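Side-chain contacts in anti-h(o) lectin I (PDB 1FX5), which binds L-fucose, recognising the H(O) blood-group determinant as a calcium- and manganese-containing dimeric legume lectin: residues 127-131 / 132-136; 135-139 / 140-144; 199-202 / 203-206. One frame throughout, in Å; residues are numbered along the deposited sequence.

Contact 1. Residues 127-131 / 132-136; sequences DTIGS and PVNFW. Unlike the reference sequence in segment 132-136: Trp136 (reference Asp). With CA (calcium ion), chain G; MN (manganese (II) ion), chain F.
With CG trans to its own carbonyl carbon (chi1 -77°), the Asn134 amide swings back toward Ile129 and lays OD1 against its CG2 methyl, 3.6 Å away. Ile129 in turn has CG1 trans to the backbone N (chi1 -160°), which leaves CG2 beside OD1 and sets CG1 4.0 Å from Val133 CB, with the two side chains at roughly right angles. Both residues serve calcium: Asn134 OD1 at 2.3 Å from the ion and the backbone Ile129 O at 2.4 Å. Asp127 adds both carboxylate oxygens, and its OD1 also reaches manganese at 2.2 Å, bridging the ions; Asp137 OD1 and two waters complete the calcium shell. Asp127 OD2 accepts from Ile129 N on the anti side, with the donor tilted out of the carboxylate plane, an Asx turn that braces the carboxylate. This is the metal-binding loop of the legume lectin fold, running from strand 122-127 to strand 142-147. The loop is folded back by the bond from Asn134 N to Gly130 O (3.0 Å, 158°), around a cis peptide between Ser131 and Pro132. Trp136, which differs from the reference sequence, lays a ring face against Asn134 CB, and its NE1 donates to a calcium-bound water at 3.3 Å. Asn134 ND2 donates to a diol probably left from crystallisation, consistent with the sugar-binding role of the equivalent asparagine in other legume lectins.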
ATOM      1  N   ASP A 127     -18.049  20.674   4.589  1.00 14.61           N
ATOM      2  CA  ASP A 127     -18.640  21.175   5.814  1.00 12.94           C
ATOM      3  C   ASP A 127     -20.135  21.458   5.710  1.00 14.63           C
ATOM      4  O   ASP A 127     -20.550  22.441   5.078  1.00 11.01           O
ATOM      5  CB  ASP A 127     -17.841  22.423   6.202  1.00 12.47           C
ATOM      6  CG  ASP A 127     -18.059  22.846   7.640  1.00 13.07           C
ATOM      7  OD1 ASP A 127     -17.212  23.571   8.197  1.00 12.58           O
ATOM      8  OD2 ASP A 127     -19.077  22.466   8.222  1.00 14.93           O
ATOM      9  N   THR A 128     -20.927  20.655   6.420  1.00 12.88           N
ATOM     10  CA  THR A 128     -22.384  20.806   6.400  1.00 15.52           C
ATOM     11  C   THR A 128     -23.039  21.846   7.320  1.00 16.32           C
ATOM     12  O   THR A 128     -24.258  22.011   7.263  1.00 18.90           O
ATOM     13  CB  THR A 128     -23.104  19.441   6.542  1.00 12.42           C
ATOM     14  OG1 THR A 128     -22.811  18.887   7.825  1.00 13.91           O
ATOM     15  CG2 THR A 128     -22.659  18.463   5.460  1.00 11.61           C
ATOM     16  N   ILE A 129     -22.265  22.516   8.180  1.00 17.77           N
ATOM     17  CA  ILE A 129     -22.826  23.544   9.075  1.00 17.40           C
ATOM     18  C   ILE A 129     -21.830  24.688   9.361  1.00 16.97           C
ATOM     19  O   ILE A 129     -20.666  24.424   9.730  1.00 15.00           O
ATOM     20  CB  ILE A 129     -23.357  22.935  10.420  1.00 20.26           C
ATOM     21  CG1 ILE A 129     -24.348  23.897  11.090  1.00 22.59           C
ATOM     22  CG2 ILE A 129     -22.216  22.575  11.381  1.00 17.97           C
ATOM     23  CD1 ILE A 129     -25.793  23.817  10.547  1.00 26.26           C
ATOM     24  N   GLY A 130     -22.277  25.940   9.172  1.00 14.46           N
ATOM     25  CA  GLY A 130     -21.437  27.123   9.411  1.00 14.11           C
ATOM     26  C   GLY A 130     -21.854  28.017  10.584  1.00 18.27           C
ATOM     27  O   GLY A 130     -22.436  27.532  11.557  1.00 20.04           O
ATOM     28  N   SER A 131     -21.535  29.311  10.543  1.00 20.90           N
ATOM     29  CA  SER A 131     -21.924  30.188  11.649  1.00 23.18           C
ATOM     30  C   SER A 131     -23.432  30.421  11.589  1.00 24.69           C
ATOM     31  O   SER A 131     -24.018  30.405  10.498  1.00 22.64           O
ATOM     32  CB  SER A 131     -21.183  31.529  11.592  1.00 20.99           C
ATOM     33  OG  SER A 131     -21.331  32.122  10.326  1.00 28.83           O
ATOM     34  N   PRO A 132     -24.065  30.746  12.734  1.00 25.93           N
ATOM     35  CA  PRO A 132     -23.530  30.942  14.088  1.00 26.56           C
ATOM     36  C   PRO A 132     -23.129  29.666  14.842  1.00 27.15           C
ATOM     37  O   PRO A 132     -22.398  29.740  15.838  1.00 26.61           O
ATOM     38  CB  PRO A 132     -24.704  31.604  14.840  1.00 27.01           C
ATOM     39  CG  PRO A 132     -25.654  32.029  13.782  1.00 27.03           C
ATOM     40  CD  PRO A 132     -25.520  30.973  12.735  1.00 26.64           C
ATOM     41  N   VAL A 133     -23.648  28.514  14.429  1.00 24.85           N
ATOM     42  CA  VAL A 133     -23.307  27.257  15.111  1.00 26.61           C
ATOM     43  C   VAL A 133     -21.802  27.054  15.239  1.00 24.82           C
ATOM     44  O   VAL A 133     -21.329  26.590  16.268  1.00 26.62           O
ATOM     45  CB  VAL A 133     -23.970  26.053  14.426  1.00 28.61           C
ATOM     46  CG1 VAL A 133     -23.622  24.774  15.162  1.00 28.25           C
ATOM     47  CG2 VAL A 133     -25.486  26.253  14.396  1.00 27.70           C
ATOM     48  N   ASN A 134     -21.062  27.344  14.171  1.00 21.38           N
ATOM     49  CA  ASN A 134     -19.608  27.217  14.166  1.00 19.92           C
ATOM     50  C   ASN A 134     -19.191  28.647  13.863  1.00 21.55           C
ATOM     51  O   ASN A 134     -19.230  29.070  12.706  1.00 22.16           O
ATOM     52  CB  ASN A 134     -19.131  26.282  13.057  1.00 19.62           C
ATOM     53  CG  ASN A 134     -19.343  24.807  13.395  1.00 20.47           C
ATOM     54  OD1 ASN A 134     -19.144  23.923  12.556  1.00 23.04           O
ATOM     55  ND2 ASN A 134     -19.753  24.540  14.625  1.00 16.01           N
ATOM     56  N   PHE A 135     -18.807  29.399  14.891  1.00 21.66           N
ATOM     57  CA  PHE A 135     -18.410  30.795  14.687  1.00 22.49           C
ATOM     58  C   PHE A 135     -17.240  31.099  13.755  1.00 22.79           C
ATOM     59  O   PHE A 135     -17.123  32.213  13.261  1.00 24.69           O
ATOM     60  CB  PHE A 135     -18.236  31.532  16.025  1.00 19.49           C
ATOM     61  CG  PHE A 135     -17.006  31.133  16.793  1.00 22.12           C
ATOM     62  CD1 PHE A 135     -17.098  30.274  17.868  1.00 23.75           C
ATOM     63  CD2 PHE A 135     -15.764  31.665  16.470  1.00 21.76           C
ATOM     64  CE1 PHE A 135     -15.971  29.962  18.613  1.00 25.41           C
ATOM     65  CE2 PHE A 135     -14.632  31.358  17.207  1.00 18.29           C
ATOM     66  CZ  PHE A 135     -14.732  30.509  18.281  1.00 23.83           C
ATOM     67  N   TRP A 136     -16.385  30.118  13.504  1.00 19.57           N
ATOM     68  CA  TRP A 136     -15.232  30.318  12.627  1.00 17.37           C
ATOM     69  C   TRP A 136     -15.486  30.119  11.123  1.00 16.67           C
ATOM     70  O   TRP A 136     -14.580  30.324  10.330  1.00 15.91           O
ATOM     71  CB  TRP A 136     -14.121  29.352  13.046  1.00 18.56           C
ATOM     72  CG  TRP A 136     -14.596  27.920  13.111  1.00 18.41           C
ATOM     73  CD1 TRP A 136     -14.585  26.988  12.090  1.00 15.26           C
ATOM     74  CD2 TRP A 136     -15.149  27.251  14.263  1.00 18.33           C
ATOM     75  NE1 TRP A 136     -15.092  25.789  12.553  1.00 14.94           N
ATOM     76  CE2 TRP A 136     -15.440  25.923  13.876  1.00 16.85           C
ATOM     77  CE3 TRP A 136     -15.430  27.648  15.581  1.00 18.02           C
ATOM     78  CZ2 TRP A 136     -15.982  24.994  14.759  1.00 17.52           C
ATOM     79  CZ3 TRP A 136     -15.973  26.722  16.460  1.00 16.74           C
ATOM     80  CH2 TRP A 136     -16.242  25.412  16.045  1.00 21.63           C
TER
HETATM   81 CA    CA G 251     -18.555  23.590  10.386  1.00 12.64          CA
HETATM   82 MN    MN F 250     -15.684  25.035   7.733  1.00 14.20          MN
HETATM   83  O   HOH W   1     -16.351  23.146  11.058  1.00 11.96           O
HETATM   84  O   HOH W   2     -14.271  24.274   9.122  1.00 12.98           O
HETATM   85  O   HOH W   3     -14.296  26.579   7.025  1.00  9.80           O
HETATM   86  O   HOH W   4     -19.113  21.391  10.749  1.00 15.39           O

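Contact 2. Residues 135-139 / 140-144; sequences FWDPG and FPHIG. Unlike the reference sequence in segment 135-139: Trp136 (reference Asp). With MN (manganese (II) ion), chain F; CA (calcium ion), chain G.
Phe140 opens the return toward the strand, packed on Pro138 through CE2, which comes 3.7 Å from Pro138 CB. The backbone between them bends in an inverse gamma turn centred on Gly139, closed by a weak bond from Phe140 N to Pro138 O of 2.9 Å. The aromatic ring folds back over this turn, with Gly139 N above one face, and it also makes a cation-pi contact with Arg157. Phe140 O then accepts from His142 ND1 at 2.8 Å; ND1 lies in the carbonyl plane, the oxygen slightly out of the imidazole plane, and the bond fixes the rotation of the ring. In His142 itself, CG stands between the backbone N and the carbonyl carbon (chi1 52°), swinging the imidazole toward residues 137-138. Pro138 CG sits over the middle of one ring face, a CH-pi contact 3.8 Å from the ring centroid, while Asp137 comes in at the edge with its carboxylate plane turned 65° from the ring. Asp137 OD2 and His142 NE2 both bind manganese, at 2.1 and 2.4 Å respectively, and Asp137 OD1 binds calcium at 2.4 Å. From His142 through Gly144 the chain runs as a strand, held to its antiparallel partner by backbone bonds of His142 with Asp127 and Gly144 with Glu125; Glu125 and Asp127 supply the other two protein ligands of manganese. With ND1 donating to a carbonyl, NE2 is the nitrogen that coordinates manganese, consistent with a neutral imidazole in this dinuclear site of the legume lectin family.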
ATOM      1  N   PHE A 135     -18.807  29.399  14.891  1.00 21.66           N
ATOM      2  CA  PHE A 135     -18.410  30.795  14.687  1.00 22.49           C
ATOM      3  C   PHE A 135     -17.240  31.099  13.755  1.00 22.79           C
ATOM      4  O   PHE A 135     -17.123  32.213  13.261  1.00 24.69           O
ATOM      5  CB  PHE A 135     -18.236  31.532  16.025  1.00 19.49           C
ATOM      6  CG  PHE A 135     -17.006  31.133  16.793  1.00 22.12           C
ATOM      7  CD1 PHE A 135     -17.098  30.274  17.868  1.00 23.75           C
ATOM      8  CD2 PHE A 135     -15.764  31.665  16.470  1.00 21.76           C
ATOM      9  CE1 PHE A 135     -15.971  29.962  18.613  1.00 25.41           C
ATOM     10  CE2 PHE A 135     -14.632  31.358  17.207  1.00 18.29           C
ATOM     11  CZ  PHE A 135     -14.732  30.509  18.281  1.00 23.83           C
ATOM     12  N   TRP A 136     -16.385  30.118  13.504  1.00 19.57           N
ATOM     13  CA  TRP A 136     -15.232  30.318  12.627  1.00 17.37           C
ATOM     14  C   TRP A 136     -15.486  30.119  11.123  1.00 16.67           C
ATOM     15  O   TRP A 136     -14.580  30.324  10.330  1.00 15.91           O
ATOM     16  CB  TRP A 136     -14.121  29.352  13.046  1.00 18.56           C
ATOM     17  CG  TRP A 136     -14.596  27.920  13.111  1.00 18.41           C
ATOM     18  CD1 TRP A 136     -14.585  26.988  12.090  1.00 15.26           C
ATOM     19  CD2 TRP A 136     -15.149  27.251  14.263  1.00 18.33           C
ATOM     20  NE1 TRP A 136     -15.092  25.789  12.553  1.00 14.94           N
ATOM     21  CE2 TRP A 136     -15.440  25.923  13.876  1.00 16.85           C
ATOM     22  CE3 TRP A 136     -15.430  27.648  15.581  1.00 18.02           C
ATOM     23  CZ2 TRP A 136     -15.982  24.994  14.759  1.00 17.52           C
ATOM     24  CZ3 TRP A 136     -15.973  26.722  16.460  1.00 16.74           C
ATOM     25  CH2 TRP A 136     -16.242  25.412  16.045  1.00 21.63           C
ATOM     26  N   ASP A 137     -16.681  29.638  10.764  1.00 18.21           N
ATOM     27  CA  ASP A 137     -17.088  29.373   9.369  1.00 15.38           C
ATOM     28  C   ASP A 137     -17.915  30.482   8.691  1.00 17.06           C
ATOM     29  O   ASP A 137     -18.384  31.406   9.366  1.00 14.35           O
ATOM     30  CB  ASP A 137     -18.038  28.166   9.347  1.00 12.36           C
ATOM     31  CG  ASP A 137     -17.348  26.842   9.493  1.00 18.06           C
ATOM     32  OD1 ASP A 137     -17.988  25.938  10.097  1.00 15.70           O
ATOM     33  OD2 ASP A 137     -16.212  26.677   8.975  1.00 14.43           O
ATOM     34  N   PRO A 138     -18.068  30.419   7.339  1.00 17.54           N
ATOM     35  CA  PRO A 138     -18.897  31.429   6.665  1.00 16.83           C
ATOM     36  C   PRO A 138     -20.352  31.047   7.095  1.00 19.60           C
ATOM     37  O   PRO A 138     -20.582  29.935   7.601  1.00 16.67           O
ATOM     38  CB  PRO A 138     -18.643  31.161   5.171  1.00 16.68           C
ATOM     39  CG  PRO A 138     -17.999  29.797   5.116  1.00 16.34           C
ATOM     40  CD  PRO A 138     -17.195  29.729   6.368  1.00 14.96           C
ATOM     41  N   GLY A 139     -21.325  31.932   6.901  1.00 21.39           N
ATOM     42  CA  GLY A 139     -22.691  31.617   7.309  1.00 18.33           C
ATOM     43  C   GLY A 139     -23.528  30.681   6.471  1.00 21.76           C
ATOM     44  O   GLY A 139     -24.696  30.999   6.247  1.00 23.31           O
ATOM     45  N   PHE A 140     -22.974  29.543   6.028  1.00 18.10           N
ATOM     46  CA  PHE A 140     -23.697  28.558   5.203  1.00 17.26           C
ATOM     47  C   PHE A 140     -22.824  27.325   4.957  1.00 19.00           C
ATOM     48  O   PHE A 140     -21.622  27.377   5.209  1.00 19.29           O
ATOM     49  CB  PHE A 140     -24.089  29.168   3.848  1.00 16.64           C
ATOM     50  CG  PHE A 140     -23.053  30.115   3.264  1.00 20.73           C
ATOM     51  CD1 PHE A 140     -23.297  31.490   3.224  1.00 16.36           C
ATOM     52  CD2 PHE A 140     -21.839  29.638   2.774  1.00 17.72           C
ATOM     53  CE1 PHE A 140     -22.352  32.363   2.717  1.00 17.27           C
ATOM     54  CE2 PHE A 140     -20.881  30.512   2.261  1.00 18.67           C
ATOM     55  CZ  PHE A 140     -21.139  31.876   2.234  1.00 18.21           C
ATOM     56  N   PRO A 141     -23.417  26.186   4.509  1.00 19.29           N
ATOM     57  CA  PRO A 141     -22.632  24.959   4.236  1.00 16.88           C
ATOM     58  C   PRO A 141     -21.586  25.348   3.178  1.00 19.30           C
ATOM     59  O   PRO A 141     -21.845  26.241   2.353  1.00 18.81           O
ATOM     60  CB  PRO A 141     -23.673  23.999   3.667  1.00 16.23           C
ATOM     61  CG  PRO A 141     -24.951  24.443   4.358  1.00 19.31           C
ATOM     62  CD  PRO A 141     -24.855  25.957   4.277  1.00 14.45           C
ATOM     63  N   HIS A 142     -20.446  24.661   3.139  1.00 16.26           N
ATOM     64  CA  HIS A 142     -19.419  25.025   2.164  1.00 16.28           C
ATOM     65  C   HIS A 142     -18.315  23.985   2.005  1.00 17.37           C
ATOM     66  O   HIS A 142     -18.213  23.054   2.828  1.00 16.77           O
ATOM     67  CB  HIS A 142     -18.754  26.308   2.695  1.00 15.18           C
ATOM     68  CG  HIS A 142     -18.272  26.186   4.123  1.00 16.38           C
ATOM     69  ND1 HIS A 142     -19.103  26.201   5.227  1.00 12.97           N
ATOM     70  CD2 HIS A 142     -17.022  25.979   4.612  1.00 15.77           C
ATOM     71  CE1 HIS A 142     -18.360  25.998   6.326  1.00 17.84           C
ATOM     72  NE2 HIS A 142     -17.084  25.858   6.013  1.00 18.37           N
ATOM     73  N   ILE A 143     -17.568  24.059   0.898  1.00 17.32           N
ATOM     74  CA  ILE A 143     -16.462  23.112   0.720  1.00 21.14           C
ATOM     75  C   ILE A 143     -15.211  24.016   0.838  1.00 19.64           C
ATOM     76  O   ILE A 143     -15.156  25.097   0.221  1.00 18.89           O
ATOM     77  CB  ILE A 143     -16.472  22.217  -0.591  1.00 22.18           C
ATOM     78  CG1 ILE A 143     -15.776  22.889  -1.764  1.00 28.76           C
ATOM     79  CG2 ILE A 143     -17.861  21.766  -0.943  1.00 21.58           C
ATOM     80  CD1 ILE A 143     -16.541  24.028  -2.383  1.00 35.62           C
ATOM     81  N   GLY A 144     -14.276  23.643   1.713  1.00 18.17           N
ATOM     82  CA  GLY A 144     -13.083  24.449   1.875  1.00 14.69           C
ATOM     83  C   GLY A 144     -11.750  23.743   1.998  1.00 16.93           C
ATOM     84  O   GLY A 144     -11.662  22.509   2.108  1.00 14.53           O
TER
HETATM   85 MN    MN F 250     -15.684  25.035   7.733  1.00 14.20          MN
HETATM   86 CA    CA G 251     -18.555  23.590  10.386  1.00 12.64          CA
HETATM   87  O   HOH W   1     -16.351  23.146  11.058  1.00 11.96           O
HETATM   88  O   HOH W   2     -14.271  24.274   9.122  1.00 12.98           O
HETATM   89  O   HOH W   3     -14.296  26.579   7.025  1.00  9.80           O
HETATM   90  O   HOH W   4     -19.113  21.391  10.749  1.00 15.39           O

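Contact 3. Residues 199-202 / 203-206; sequences IVDL and KEIL
Val200 CG2 and Ile205 CD1 press together at 3.5 Å, tighter than usual for two methyl carbons, in the loop of successive turns between strands 192-199 and 209-219 of the legume lectin sandwich. The two side chains meet at nearly a right angle, the Ile205 end also lying on Asp201 O. A second apolar pair forms further round the loop, where Leu202 and Leu206 run alongside each other in the same direction and Leu202 CG approaches Leu206 CD1 to 3.6 Å. On the polar side, Asp201 has CG trans to the backbone N (chi1 -172°), a torsion that carries OD2 back to Lys203 N, which meets it at 3.3 Å from above the carboxylate plane. The other oxygen, Asp201 OD1, lies only 2.9 Å from Glu204 OE2, the two carboxylates standing almost perpendicular. If both were ionised they would repel, and one acid may therefore carry a raised pKa; both residues also touch a crystal neighbour. The backbone sets these positions: Glu204 N donates to Asp201 O at 3.0 Å, and Leu202 O takes two bonds, from Ile205 N and Leu206 N. Beyond the loop, Leu202 and Ile205 both rest on Val122 of strand 122-127, while Tyr174 OH bonds to Val200 O and Trp58 NE1 to Leu206 O, tying both ends to neighbouring strands. Of the two donors to Leu202 O, Leu206 N comes 3.0 Å away, nearly in line with the carbonyl (162°), whereas Ile205 N lies well above the carbonyl plane.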
ATOM      1  N   ILE A 199      -3.360  27.587  -3.751  1.00 20.39           N
ATOM      2  CA  ILE A 199      -1.965  27.359  -4.102  1.00 18.11           C
ATOM      3  C   ILE A 199      -1.214  27.271  -2.786  1.00 18.91           C
ATOM      4  O   ILE A 199      -1.142  28.244  -2.031  1.00 19.72           O
ATOM      5  CB  ILE A 199      -1.442  28.470  -5.039  1.00 18.55           C
ATOM      6  CG1 ILE A 199      -2.362  28.524  -6.269  1.00 16.08           C
ATOM      7  CG2 ILE A 199       0.011  28.189  -5.432  1.00 20.52           C
ATOM      8  CD1 ILE A 199      -1.911  29.365  -7.420  1.00 21.08           C
ATOM      9  N   VAL A 200      -0.717  26.069  -2.492  1.00 16.60           N
ATOM     10  CA  VAL A 200       0.007  25.815  -1.264  1.00 17.08           C
ATOM     11  C   VAL A 200       1.187  24.854  -1.488  1.00 18.03           C
ATOM     12  O   VAL A 200       1.071  23.834  -2.174  1.00 17.88           O
ATOM     13  CB  VAL A 200      -0.998  25.314  -0.158  1.00 21.03           C
ATOM     14  CG1 VAL A 200      -1.913  24.260  -0.714  1.00 23.47           C
ATOM     15  CG2 VAL A 200      -0.266  24.736   1.049  1.00 23.81           C
ATOM     16  N   ASP A 201       2.331  25.237  -0.945  1.00 18.25           N
ATOM     17  CA  ASP A 201       3.566  24.471  -1.049  1.00 17.83           C
ATOM     18  C   ASP A 201       3.594  23.357  -0.001  1.00 18.16           C
ATOM     19  O   ASP A 201       4.001  23.571   1.148  1.00 18.28           O
ATOM     20  CB  ASP A 201       4.752  25.423  -0.864  1.00 15.61           C
ATOM     21  CG  ASP A 201       6.093  24.770  -1.150  1.00 19.66           C
ATOM     22  OD1 ASP A 201       7.112  25.496  -1.091  1.00 19.48           O
ATOM     23  OD2 ASP A 201       6.146  23.547  -1.419  1.00 17.40           O
ATOM     24  N   LEU A 202       3.272  22.147  -0.437  1.00 16.27           N
ATOM     25  CA  LEU A 202       3.253  21.001   0.450  1.00 18.21           C
ATOM     26  C   LEU A 202       4.568  20.670   1.166  1.00 22.23           C
ATOM     27  O   LEU A 202       4.532  20.171   2.290  1.00 20.81           O
ATOM     28  CB  LEU A 202       2.712  19.802  -0.302  1.00 17.14           C
ATOM     29  CG  LEU A 202       1.262  19.362  -0.082  1.00 21.36           C
ATOM     30  CD1 LEU A 202       0.275  20.496   0.218  1.00 16.02           C
ATOM     31  CD2 LEU A 202       0.844  18.537  -1.283  1.00 20.63           C
ATOM     32  N   LYS A 203       5.715  20.996   0.556  1.00 23.75           N
ATOM     33  CA  LYS A 203       7.032  20.720   1.172  1.00 27.92           C
ATOM     34  C   LYS A 203       7.232  21.534   2.430  1.00 28.31           C
ATOM     35  O   LYS A 203       8.060  21.193   3.275  1.00 28.21           O
ATOM     36  CB  LYS A 203       8.191  21.094   0.256  1.00 29.93           C
ATOM     37  CG  LYS A 203       8.431  20.197  -0.906  1.00 39.23           C
ATOM     38  CD  LYS A 203       9.668  20.670  -1.645  1.00 43.22           C
ATOM     39  CE  LYS A 203      10.858  20.743  -0.693  1.00 49.75           C
ATOM     40  NZ  LYS A 203      12.124  21.137  -1.386  1.00 54.26           N
ATOM     41  N   GLU A 204       6.519  22.649   2.519  1.00 27.07           N
ATOM     42  CA  GLU A 204       6.636  23.507   3.682  1.00 29.07           C
ATOM     43  C   GLU A 204       5.642  23.218   4.802  1.00 27.22           C
ATOM     44  O   GLU A 204       5.761  23.773   5.893  1.00 27.35           O
ATOM     45  CB  GLU A 204       6.442  24.961   3.259  1.00 33.32           C
ATOM     46  CG  GLU A 204       7.562  25.533   2.425  1.00 41.21           C
ATOM     47  CD  GLU A 204       7.346  27.018   2.189  1.00 45.44           C
ATOM     48  OE1 GLU A 204       7.328  27.758   3.203  1.00 45.48           O
ATOM     49  OE2 GLU A 204       7.167  27.437   1.013  1.00 43.59           O
ATOM     50  N   ILE A 205       4.654  22.376   4.535  1.00 24.79           N
ATOM     51  CA  ILE A 205       3.642  22.054   5.519  1.00 21.27           C
ATOM     52  C   ILE A 205       3.571  20.615   6.023  1.00 20.80           C
ATOM     53  O   ILE A 205       3.333  20.381   7.218  1.00 18.67           O
ATOM     54  CB  ILE A 205       2.274  22.533   4.952  1.00 22.19           C
ATOM     55  CG1 ILE A 205       2.214  24.058   5.058  1.00 24.63           C
ATOM     56  CG2 ILE A 205       1.088  21.894   5.663  1.00 20.58           C
ATOM     57  CD1 ILE A 205       1.909  24.709   3.781  1.00 31.10           C
ATOM     58  N   LEU A 206       3.830  19.660   5.131  1.00 19.41           N
ATOM     59  CA  LEU A 206       3.789  18.227   5.462  1.00 20.38           C
ATOM     60  C   LEU A 206       5.143  17.499   5.570  1.00 18.22           C
ATOM     61  O   LEU A 206       6.160  17.958   5.048  1.00 14.31           O
ATOM     62  CB  LEU A 206       2.962  17.489   4.387  1.00 19.12           C
ATOM     63  CG  LEU A 206       1.512  17.913   4.077  1.00 20.46           C
ATOM     64  CD1 LEU A 206       0.989  17.243   2.779  1.00 17.36           C
ATOM     65  CD2 LEU A 206       0.645  17.551   5.248  1.00 16.93           C
TER

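How the contacts relate
Contacts 1 and 2 overlap along the chain, sharing Phe135 and Trp136, with centres 5 Å apart. Together they span the loop from strand 122-127 to strand 142-147 with the adjoining strand ends, and supply most protein ligands of one calcium–manganese pair, Glu125 adding another; each ion draws ligands from both contacts. Contact 3 comes later in the chain, between strands 192-199 and 209-219. Its centre is 26 Å from that of contact 1 and 23 Å from that of contact 2, and it touches neither. Strand 122-127 is the common element, packing against contact 3 and leading into contact 1. Contacts 1 and 2 thus build the metal site, whereas contact 3 lies away from the metal and glycan sites.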